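Long-range contacts in protein toll (Drosophila melanogaster, PDB 4LXR), which binds the cleaved, active form of the cytokine Spätzle through its leucine-rich-repeat ectodomain, switching on Toll signalling in embryonic dorsal-ventral patterning and innate immunity: residues 370-375 / 394-399; 376-381 / 405-410; 419-424 / 454-459. All coordinates share one frame; numbering follows the deposited sequence.

Contact 1 of 3, residues 370-375 / 394-399; sequences LEDNLL and MSRNRL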
loop_
_atom_site.group_PDB
_atom_site.type_symbol
_atom_site.label_atom_id
_atom_site.label_comp_id
_atom_site.label_asym_id
_atom_site.label_seq_id
_atom_site.Cartn_x
_atom_site.Cartn_y
_atom_site.Cartn_z
ATOM N N LEU A 370 15.779 -6.349 -8.004
ATOM C CA LEU A 370 15.879 -7.709 -8.506
ATOM C C LEU A 370 14.603 -8.497 -8.258
ATOM O O LEU A 370 14.593 -9.718 -8.403
ATOM C CB LEU A 370 17.066 -8.430 -7.846
ATOM C CG LEU A 370 18.439 -7.848 -8.192
ATOM C CD1 LEU A 370 19.540 -8.433 -7.286
ATOM C CD2 LEU A 370 18.737 -8.126 -9.659
ATOM N N GLU A 371 13.535 -7.811 -7.851
ATOM C CA GLU A 371 12.318 -8.513 -7.442
ATOM C C GLU A 371 11.718 -9.282 -8.629
ATOM O O GLU A 371 11.984 -8.955 -9.787
ATOM C CB GLU A 371 11.301 -7.542 -6.786
ATOM C CG GLU A 371 10.728 -6.447 -7.718
ATOM C CD GLU A 371 11.544 -5.156 -7.715
ATOM O OE1 GLU A 371 12.766 -5.212 -7.429
ATOM O OE2 GLU A 371 10.952 -4.078 -7.981
ATOM N N ASP A 372 10.937 -10.318 -8.332
ATOM C CA ASP A 372 10.255 -11.127 -9.352
ATOM C C ASP A 372 11.204 -11.834 -10.315
ATOM O O ASP A 372 11.119 -11.714 -11.549
ATOM C CB ASP A 372 9.154 -10.323 -10.065
ATOM C CG ASP A 372 8.019 -9.938 -9.111
ATOM O OD1 ASP A 372 7.219 -10.820 -8.726
ATOM O OD2 ASP A 372 7.951 -8.765 -8.717
ATOM N N ASN A 373 12.097 -12.600 -9.707
ATOM C CA ASN A 373 13.044 -13.421 -10.421
ATOM C C ASN A 373 13.129 -14.788 -9.748
ATOM O O ASN A 373 12.294 -15.121 -8.914
ATOM C CB ASN A 373 14.397 -12.710 -10.482
ATOM C CG ASN A 373 14.473 -11.732 -11.654
ATOM O OD1 ASN A 373 14.540 -12.152 -12.803
ATOM N ND2 ASN A 373 14.418 -10.442 -11.368
ATOM N N LEU A 374 14.129 -15.575 -10.113
ATOM C CA LEU A 374 14.243 -16.934 -9.614
ATOM C C LEU A 374 15.584 -17.156 -8.951
ATOM O O LEU A 374 16.154 -18.222 -9.084
ATOM C CB LEU A 374 14.098 -17.918 -10.771
ATOM C CG LEU A 374 12.784 -17.832 -11.551
ATOM C CD1 LEU A 374 12.845 -18.719 -12.781
ATOM C CD2 LEU A 374 11.598 -18.218 -10.662
ATOM N N LEU A 375 16.109 -16.135 -8.276
ATOM C CA LEU A 375 17.400 -16.251 -7.604
ATOM C C LEU A 375 17.288 -17.110 -6.340
ATOM O O LEU A 375 16.286 -17.042 -5.618
ATOM C CB LEU A 375 17.941 -14.857 -7.263
ATOM C CG LEU A 375 18.206 -14.000 -8.515
ATOM C CD1 LEU A 375 18.351 -12.552 -8.155
ATOM C CD2 LEU A 375 19.432 -14.493 -9.263
ATOM N N MET A 394 14.619 -7.619 -3.438
ATOM C CA MET A 394 14.760 -8.974 -3.951
ATOM C C MET A 394 13.525 -9.789 -3.631
ATOM O O MET A 394 13.594 -11.020 -3.451
ATOM C CB MET A 394 16.011 -9.653 -3.393
ATOM C CG MET A 394 17.296 -8.891 -3.705
ATOM S SD MET A 394 18.759 -9.840 -3.306
ATOM C CE MET A 394 18.633 -11.234 -4.410
ATOM N N SER A 395 12.397 -9.087 -3.570
ATOM C CA SER A 395 11.098 -9.704 -3.306
ATOM C C SER A 395 10.729 -10.732 -4.351
ATOM O O SER A 395 11.055 -10.570 -5.529
ATOM C CB SER A 395 10.019 -8.624 -3.293
ATOM O OG SER A 395 10.469 -7.522 -2.542
ATOM N N ARG A 396 10.022 -11.771 -3.914
ATOM C CA ARG A 396 9.478 -12.786 -4.805
ATOM C C ARG A 396 10.570 -13.380 -5.699
ATOM O O ARG A 396 10.479 -13.346 -6.931
ATOM C CB ARG A 396 8.305 -12.224 -5.626
ATOM C CG ARG A 396 7.059 -11.885 -4.777
ATOM C CD ARG A 396 5.967 -11.154 -5.568
ATOM N NE ARG A 396 6.507 -9.946 -6.185
ATOM C CZ ARG A 396 6.578 -8.762 -5.586
ATOM N NH1 ARG A 396 6.103 -8.588 -4.363
ATOM N NH2 ARG A 396 7.124 -7.747 -6.219
ATOM N N ASN A 397 11.617 -13.887 -5.051
ATOM C CA ASN A 397 12.586 -14.772 -5.685
ATOM C C ASN A 397 12.432 -16.161 -5.052
ATOM O O ASN A 397 11.373 -16.470 -4.531
ATOM C CB ASN A 397 14.005 -14.213 -5.550
ATOM C CG ASN A 397 14.337 -13.187 -6.631
ATOM O OD1 ASN A 397 14.959 -13.527 -7.637
ATOM N ND2 ASN A 397 13.922 -11.932 -6.432
ATOM N N ARG A 398 13.463 -16.998 -5.111
ATOM C CA ARG A 398 13.452 -18.304 -4.445
ATOM C C ARG A 398 14.637 -18.370 -3.488
ATOM O O ARG A 398 15.299 -19.404 -3.375
ATOM C CB ARG A 398 13.574 -19.450 -5.451
ATOM C CG ARG A 398 12.602 -19.403 -6.642
ATOM C CD ARG A 398 11.149 -19.253 -6.228
ATOM N NE ARG A 398 10.720 -20.329 -5.343
ATOM C CZ ARG A 398 10.035 -20.157 -4.217
ATOM N NH1 ARG A 398 9.690 -18.939 -3.811
ATOM N NH2 ARG A 398 9.698 -21.214 -3.487
ATOM N N LEU A 399 14.917 -17.261 -2.807
ATOM C CA LEU A 399 16.117 -17.168 -1.974
ATOM C C LEU A 399 16.045 -18.150 -0.835
ATOM O O LEU A 399 15.041 -18.224 -0.141
ATOM C CB LEU A 399 16.295 -15.755 -1.419
ATOM C CG LEU A 399 16.643 -14.679 -2.442
ATOM C CD1 LEU A 399 16.822 -13.325 -1.741
ATOM C CD2 LEU A 399 17.922 -15.111 -3.129
#

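Contact 2 of 3, residues 376-381 / 405-410; sequences TGISGD and RAFVST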
loop_
_atom_site.group_PDB
_atom_site.type_symbol
_atom_site.label_atom_id
_atom_site.label_comp_id
_atom_site.label_asym_id
_atom_site.label_seq_id
_atom_site.Cartn_x
_atom_site.Cartn_y
_atom_site.Cartn_z
ATOM N N THR A 376 18.315 -17.907 -6.070
ATOM C CA THR A 376 18.256 -18.850 -4.958
ATOM C C THR A 376 19.236 -18.542 -3.840
ATOM O O THR A 376 19.166 -19.149 -2.797
ATOM C CB THR A 376 18.552 -20.277 -5.401
ATOM O OG1 THR A 376 19.761 -20.288 -6.166
ATOM C CG2 THR A 376 17.413 -20.848 -6.216
ATOM N N GLY A 377 20.148 -17.607 -4.051
ATOM C CA GLY A 377 21.160 -17.350 -3.051
ATOM C C GLY A 377 21.709 -15.949 -3.127
ATOM O O GLY A 377 21.490 -15.228 -4.103
ATOM N N ILE A 378 22.391 -15.539 -2.067
ATOM C CA ILE A 378 23.159 -14.306 -2.095
ATOM C C ILE A 378 24.543 -14.724 -1.668
ATOM O O ILE A 378 24.715 -15.321 -0.589
ATOM C CB ILE A 378 22.622 -13.240 -1.128
ATOM C CG1 ILE A 378 21.125 -13.037 -1.333
ATOM C CG2 ILE A 378 23.374 -11.922 -1.319
ATOM C CD1 ILE A 378 20.562 -11.859 -0.559
ATOM N N SER A 379 25.524 -14.467 -2.523
ATOM C CA SER A 379 26.863 -14.969 -2.261
ATOM C C SER A 379 27.641 -13.925 -1.480
ATOM O O SER A 379 27.179 -12.793 -1.313
ATOM C CB SER A 379 27.593 -15.326 -3.565
ATOM O OG SER A 379 27.949 -14.162 -4.298
ATOM N N GLY A 380 28.819 -14.316 -1.003
ATOM C CA GLY A 380 29.674 -13.405 -0.272
ATOM C C GLY A 380 30.307 -12.308 -1.109
ATOM O O GLY A 380 30.795 -11.330 -0.554
ATOM N N ASP A 381 30.289 -12.452 -2.436
ATOM C CA ASP A 381 30.969 -11.496 -3.321
ATOM C C ASP A 381 30.066 -10.558 -4.111
ATOM O O ASP A 381 30.504 -9.481 -4.518
ATOM C CB ASP A 381 31.868 -12.232 -4.322
ATOM C CG ASP A 381 33.161 -12.723 -3.702
ATOM O OD1 ASP A 381 33.486 -12.306 -2.572
ATOM O OD2 ASP A 381 33.862 -13.518 -4.361
ATOM N N ARG A 405 28.933 -13.569 4.782
ATOM C CA ARG A 405 29.617 -12.318 4.470
ATOM C C ARG A 405 28.928 -11.481 3.394
ATOM O O ARG A 405 29.503 -10.498 2.907
ATOM C CB ARG A 405 31.087 -12.578 4.106
ATOM C CG ARG A 405 31.867 -13.254 5.231
ATOM C CD ARG A 405 33.368 -13.281 4.990
ATOM N NE ARG A 405 33.972 -11.949 4.971
ATOM C CZ ARG A 405 34.185 -11.194 6.049
ATOM N NH1 ARG A 405 33.825 -11.622 7.251
ATOM N NH2 ARG A 405 34.748 -9.997 5.922
ATOM N N ALA A 406 27.691 -11.843 3.046
ATOM C CA ALA A 406 26.949 -11.135 1.995
ATOM C C ALA A 406 26.826 -9.629 2.221
ATOM O O ALA A 406 26.914 -8.841 1.271
ATOM C CB ALA A 406 25.570 -11.739 1.815
ATOM N N PHE A 407 26.630 -9.234 3.476
ATOM C CA PHE A 407 26.328 -7.844 3.790
ATOM C C PHE A 407 27.366 -7.153 4.675
ATOM O O PHE A 407 27.073 -6.156 5.330
ATOM C CB PHE A 407 24.922 -7.731 4.378
ATOM C CG PHE A 407 23.846 -8.123 3.413
ATOM C CD1 PHE A 407 23.431 -7.237 2.412
ATOM C CD2 PHE A 407 23.264 -9.386 3.478
ATOM C CE1 PHE A 407 22.440 -7.616 1.495
ATOM C CE2 PHE A 407 22.269 -9.763 2.580
ATOM C CZ PHE A 407 21.863 -8.888 1.584
ATOM N N VAL A 408 28.585 -7.663 4.663
ATOM C CA VAL A 408 29.638 -7.044 5.444
ATOM C C VAL A 408 30.029 -5.675 4.876
ATOM O O VAL A 408 30.362 -4.776 5.634
ATOM C CB VAL A 408 30.879 -7.972 5.609
ATOM C CG1 VAL A 408 31.396 -8.447 4.262
ATOM C CG2 VAL A 408 31.982 -7.259 6.364
ATOM N N SER A 409 29.932 -5.497 3.556
ATOM C CA SER A 409 30.466 -4.291 2.920
ATOM C C SER A 409 29.423 -3.282 2.443
ATOM O O SER A 409 29.763 -2.272 1.820
ATOM C CB SER A 409 31.397 -4.668 1.766
ATOM O OG SER A 409 32.469 -5.471 2.237
ATOM N N THR A 410 28.157 -3.552 2.734
ATOM C CA THR A 410 27.075 -2.670 2.318
ATOM C C THR A 410 26.657 -1.724 3.452
ATOM O O THR A 410 25.501 -1.714 3.887
ATOM C CB THR A 410 25.870 -3.479 1.856
ATOM O OG1 THR A 410 25.606 -4.494 2.825
ATOM C CG2 THR A 410 26.159 -4.144 0.513
HETATM O O HOH W 1 27.573 -9.867 -1.435
#

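Contact 3 of 3, residues 419-424 / 454-459; sequences DHNDID and RNNSII. With NAG (2-acetamido-2-deoxy-beta-D-glucopyranose), chain E; NAG (2-acetamido-2-deoxy-beta-D-glucopyranose), chain F; NAG (2-acetamido-2-deoxy-beta-D-glucopyranose), chain M.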
loop_
_atom_site.group_PDB
_atom_site.type_symbol
_atom_site.label_atom_id
_atom_site.label_comp_id
_atom_site.label_asym_id
_atom_site.label_seq_id
_atom_site.Cartn_x
_atom_site.Cartn_y
_atom_site.Cartn_z
ATOM N N ASP A 419 11.160 -9.937 1.066
ATOM C CA ASP A 419 9.852 -10.564 1.269
ATOM C C ASP A 419 9.491 -11.607 0.191
ATOM O O ASP A 419 9.843 -11.440 -0.965
ATOM C CB ASP A 419 8.755 -9.495 1.358
ATOM C CG ASP A 419 8.908 -8.409 0.291
ATOM O OD1 ASP A 419 10.038 -7.941 0.075
ATOM O OD2 ASP A 419 7.903 -8.022 -0.343
ATOM N N HIS A 420 8.771 -12.662 0.589
ATOM C CA HIS A 420 8.271 -13.698 -0.325
ATOM C C HIS A 420 9.419 -14.520 -0.919
ATOM O O HIS A 420 9.590 -14.611 -2.129
ATOM C CB HIS A 420 7.388 -13.098 -1.441
ATOM C CG HIS A 420 6.380 -12.102 -0.950
ATOM N ND1 HIS A 420 5.349 -12.441 -0.099
ATOM C CD2 HIS A 420 6.247 -10.777 -1.190
ATOM C CE1 HIS A 420 4.626 -11.369 0.166
ATOM N NE2 HIS A 420 5.145 -10.346 -0.490
ATOM N N ASN A 421 10.219 -15.097 -0.044
ATOM C CA ASN A 421 11.311 -15.955 -0.455
ATOM C C ASN A 421 11.258 -17.237 0.372
ATOM O O ASN A 421 10.231 -17.520 0.994
ATOM C CB ASN A 421 12.645 -15.210 -0.313
ATOM C CG ASN A 421 12.943 -14.336 -1.519
ATOM O OD1 ASN A 421 13.213 -14.858 -2.600
ATOM N ND2 ASN A 421 12.881 -13.009 -1.352
ATOM N N ASP A 422 12.338 -18.014 0.380
ATOM C CA ASP A 422 12.368 -19.262 1.148
ATOM C C ASP A 422 13.446 -19.197 2.212
ATOM O O ASP A 422 14.154 -20.174 2.453
ATOM C CB ASP A 422 12.634 -20.460 0.238
ATOM C CG ASP A 422 11.414 -20.879 -0.545
ATOM O OD1 ASP A 422 10.372 -21.160 0.083
ATOM O OD2 ASP A 422 11.495 -20.926 -1.790
ATOM N N ILE A 423 13.585 -18.035 2.835
ATOM C CA ILE A 423 14.662 -17.803 3.784
ATOM C C ILE A 423 14.349 -18.333 5.174
ATOM O O ILE A 423 13.385 -17.901 5.810
ATOM C CB ILE A 423 14.983 -16.308 3.884
ATOM C CG1 ILE A 423 15.337 -15.762 2.497
ATOM C CG2 ILE A 423 16.101 -16.078 4.872
ATOM C CD1 ILE A 423 15.234 -14.259 2.389
ATOM N N ASP A 424 15.164 -19.269 5.654
ATOM C CA ASP A 424 14.987 -19.760 7.023
ATOM C C ASP A 424 16.173 -19.435 7.947
ATOM O O ASP A 424 16.135 -19.715 9.151
ATOM C CB ASP A 424 14.654 -21.267 7.031
ATOM C CG ASP A 424 15.804 -22.137 6.546
ATOM O OD1 ASP A 424 16.838 -21.598 6.090
ATOM O OD2 ASP A 424 15.664 -23.379 6.609
ATOM N N ARG A 454 8.994 -10.410 5.378
ATOM C CA ARG A 454 7.647 -10.941 5.283
ATOM C C ARG A 454 7.583 -12.204 4.420
ATOM O O ARG A 454 8.171 -12.242 3.333
ATOM C CB ARG A 454 6.799 -9.840 4.678
ATOM C CG ARG A 454 5.480 -10.227 4.094
ATOM C CD ARG A 454 4.776 -8.937 3.679
ATOM N NE ARG A 454 3.361 -8.956 3.999
ATOM C CZ ARG A 454 2.794 -8.235 4.955
ATOM N NH1 ARG A 454 3.512 -7.406 5.704
ATOM N NH2 ARG A 454 1.499 -8.346 5.156
ATOM N N ASN A 455 6.910 -13.244 4.922
ATOM C CA ASN A 455 6.578 -14.425 4.124
ATOM C C ASN A 455 7.822 -15.234 3.718
ATOM O O ASN A 455 8.049 -15.545 2.540
ATOM C CB ASN A 455 5.736 -14.013 2.901
ATOM C CG ASN A 455 5.159 -15.202 2.137
ATOM O OD1 ASN A 455 5.157 -16.334 2.617
ATOM N ND2 ASN A 455 4.652 -14.931 0.941
ATOM N N ASN A 456 8.637 -15.530 4.720
ATOM C CA ASN A 456 9.755 -16.455 4.615
ATOM C C ASN A 456 9.548 -17.583 5.627
ATOM O O ASN A 456 8.411 -17.945 5.912
ATOM C CB ASN A 456 11.066 -15.699 4.839
ATOM C CG ASN A 456 11.490 -14.905 3.604
ATOM O OD1 ASN A 456 12.011 -15.477 2.662
ATOM N ND2 ASN A 456 11.259 -13.590 3.606
ATOM N N SER A 457 10.625 -18.130 6.181
ATOM C CA SER A 457 10.508 -19.196 7.186
ATOM C C SER A 457 11.337 -18.915 8.428
ATOM O O SER A 457 11.945 -19.813 8.993
ATOM C CB SER A 457 10.915 -20.542 6.601
ATOM O OG SER A 457 9.977 -20.945 5.629
ATOM N N ILE A 458 11.379 -17.653 8.831
ATOM C CA ILE A 458 12.093 -17.264 10.026
ATOM C C ILE A 458 11.347 -17.854 11.224
ATOM O O ILE A 458 10.107 -17.897 11.239
ATOM C CB ILE A 458 12.167 -15.728 10.130
ATOM C CG1 ILE A 458 12.811 -15.140 8.864
ATOM C CG2 ILE A 458 12.905 -15.299 11.378
ATOM C CD1 ILE A 458 14.263 -15.477 8.705
ATOM N N ILE A 459 12.101 -18.337 12.208
ATOM C CA ILE A 459 11.506 -18.905 13.413
ATOM C C ILE A 459 11.914 -18.144 14.663
ATOM O O ILE A 459 11.455 -18.448 15.755
ATOM C CB ILE A 459 11.897 -20.397 13.600
ATOM C CG1 ILE A 459 13.408 -20.547 13.724
ATOM C CG2 ILE A 459 11.399 -21.230 12.444
ATOM C CD1 ILE A 459 13.835 -21.948 14.092
HETATM C C1 NAG E . 4.264 -16.094 0.187
HETATM C C2 NAG E . 2.926 -15.577 -0.376
HETATM C C3 NAG E . 2.404 -16.516 -1.463
HETATM C C4 NAG E . 3.472 -16.774 -2.520
HETATM C C5 NAG E . 4.733 -17.291 -1.837
HETATM C C6 NAG E . 5.871 -17.564 -2.794
HETATM C C7 NAG E . 1.598 -14.244 1.212
HETATM C C8 NAG E . 0.552 -14.284 2.284
HETATM N N2 NAG E . 1.934 -15.425 0.677
HETATM O O3 NAG E . 1.241 -15.933 -2.038
HETATM O O4 NAG E . 3.025 -17.767 -3.438
HETATM O O5 NAG E . 5.196 -16.311 -0.897
HETATM O O6 NAG E . 6.281 -16.379 -3.463
HETATM O O7 NAG E . 2.116 -13.192 0.848
HETATM C C1 NAG F . 1.110 -6.287 9.691
HETATM C C2 NAG F . 0.343 -4.955 9.656
HETATM C C3 NAG F . -1.167 -5.198 9.523
HETATM C C4 NAG F . -1.479 -6.203 8.419
HETATM C C5 NAG F . -0.608 -7.440 8.594
HETATM C C6 NAG F . -0.810 -8.480 7.516
HETATM C C7 NAG F . 1.064 -2.913 10.826
HETATM C C8 NAG F . 1.247 -2.301 9.471
HETATM N N2 NAG F . 0.624 -4.176 10.847
HETATM O O3 NAG F . -1.806 -3.957 9.253
HETATM O O4 NAG F . -2.826 -6.660 8.520
HETATM O O5 NAG F . 0.770 -7.058 8.564
HETATM O O6 NAG F . -0.411 -7.985 6.246
HETATM O O7 NAG F . 1.293 -2.291 11.858
HETATM C C1 NAG M . 6.929 -22.925 8.296
HETATM C C2 NAG M . 6.141 -23.598 7.150
HETATM C C3 NAG M . 7.073 -24.332 6.170
HETATM C C4 NAG M . 8.117 -25.188 6.885
HETATM C C5 NAG M . 8.690 -24.473 8.107
HETATM C C6 NAG M . 10.199 -24.493 8.160
HETATM C C7 NAG M . 3.820 -24.379 7.339
HETATM C C8 NAG M . 2.892 -25.380 7.962
HETATM N N2 NAG M . 5.112 -24.496 7.662
HETATM O O3 NAG M . 7.694 -23.410 5.278
HETATM O O4 NAG M . 7.561 -26.441 7.269
HETATM O O5 NAG M . 8.301 -23.098 8.079
HETATM O O6 NAG M . 10.672 -24.124 9.447
HETATM O O7 NAG M . 3.417 -23.503 6.578
HETATM O O HOH W 2 10.643 -21.973 2.355
HETATM O O HOH W 3 15.279 -18.206 11.709
#

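Contact 1 of 3, residues 370-375 / 394-399
Arg396 lies alongside Asp372, the two side chains pointing the same way, and grips its carboxylate side-on: NE donates to OD1 at 2.8 Å while NH2 of Arg396 donates to OD2 of Asp372, also at 2.8 Å. Both acceptors lie in the guanidinium plane and are met on their syn sides, although the two flat groups are turned 29° apart. The bend at chi3 of Arg396 (-56°) folds its chain back so that the NE edge rather than the tip faces the acid. One face of the guanidinium rests on CB of its neighbour Ser395.

Asn397 works on the inner side. Its amide divides its two ends between two backbone groups: ND2 gives a nearly straight bond to Leu370 O (3.0 Å), and OD1 takes Leu375 N in its carbonyl plane, on a lone pair, at 2.9 Å. This is the asparagine of the leucine-rich-repeat consensus, stacked turn upon turn inside the solenoid; here repeats 10 and 11 meet just after their short parallel strands. Asn373, the equivalent residue one repeat earlier, sends its own ND2 to Leu370 O from the opposite face of that carbonyl, and its OD1 accepts from Leu351 N. Backbone bonds flank the amide, Asp372 N to Ser395 O and Arg398 N to Leu375 O.

Deeper in, Met394 and Leu370 run side by side, whereas Leu375 crosses Met394 at about a right angle; the methionine methyl CE touches Leu375 CD1 at 4.0 Å and lies near Leu370 CD1. Leu375 CB also packs on CD2 of Leu399 at 4.1 Å.

Contact 2 of 3, residues 376-381 / 405-410
Ile378 and Ala406, which bury the most surface here, meet through methyl groups, Ile378 CG2 lying 3.8 Å from Ala406 CB. The isoleucine sends its other branch elsewhere: with CG1 set beside the backbone N (chi1 -51°) and the chain extended beyond it, CD1 reaches the Phe407 ring, 3.9 Å from CZ and slightly farther from CE2. The two side chains cross at about a right angle, and the methyl approaches the ring obliquely. Ile378 thus spans two successive residues of the opposing turn with its two branches.

Strand 377-378 belongs to the convex side of the leucine-rich-repeat solenoid, where repeat 10 pairs in parallel with strand 401-402 of repeat 11; residues 405-408 form a type I beta turn in the latter repeat. Phe407 points its ring into the interior between the two faces of the solenoid, where it also touches Met445, and Ile378 further packs on Phe383 and Met394.

Gly380 is the third main contributor, its CA coming to 4.2 Å from Ala406 N. Next to it the backbones are joined by a water that donates to both Ser379 O and Ala406 O, each at 3.0 Å, so two carbonyls that cannot bond to each other share one donor. The carbonyl of Ser379 also lies 3.7 Å from Ala406 CB, while the hydroxyl of this serine is held by Asp356 in the preceding repeat.

Contact 3 of 3, residues 419-424 / 454-459
Asn455 carries an N-linked glycan and at the same time bonds through the glycosylated nitrogen to a histidine: its ND2, covalently joined to C1 of the chain E N-acetylglucosamine, donates its remaining hydrogen to His420 ND1 at 2.8 Å. The nitrogen lies in the plane of the imidazole, at its edge, and the ring stands almost upright to the amide, 81° between their planes. Having CG anti to the backbone N (chi1 -171°) carries the Asn455 amide across to the neighbouring repeat. The sugar's acetamido oxygen O7 lies 3.2 Å from His420 CE1, also at the ring edge.

Inward, Asn456 occupies the consensus asparagine position of leucine-rich repeat 13. Its OD1 accepts from Ile423 N at 3.0 Å, with the donor tilted 21° from the carbonyl plane, and its ND2 donates to the carbonyls of Leu453 and Leu418. Ile423 lies alongside, its CB, CG1 and CD1 all bordering OD1. A leucine in place of Asn456 would probably leave Ile423 N without its acceptor, cost the Leu418 carbonyl a donor, leaving it that of Asn421, and disturb the seam between repeats 12 and 13.

Main-chain bonds run on both flanks, from His420 N to Arg454 O and from Ser457 N to Ile423 O, both at 2.8 Å. Ile458 CD1 packs loosely on Ile423 CG2, and Ser457 OG makes a weak hydrogen bond to O3 of the chain M sugar. Arg454 is held by a salt bridge to Asp476 of the following repeat. Because ND1 of His420 accepts from an amide, a neutral histidine would have to carry its proton on NE2, and the bond probably steadies the Asn455 amide from which the glycan starts.

How the contacts relate
Contacts 1 and 2 both join repeats 10 and 11, their segments alternating along the chain and their centres about 15 Å apart; Met394 SD meets Ile378 CD1 at 3.9 Å, linking the asparagine-bearing turns to the convex side. Contact 3 repeats the pattern of contact 1 between repeats 12 and 13, with centres about 12 Å apart. These two touch directly: Arg398 NH2 forms a salt bridge with Asp422 OD2 at 2.5 Å, and Ser395 OG probably bonds to Asp419 OD1. Contacts 2 and 3 stay about 7 Å apart at their nearest atoms. The glycan on Asn455 lies at contact 3, and the side chain of Arg398 in contact 1 is about 4 Å from a bound sugar.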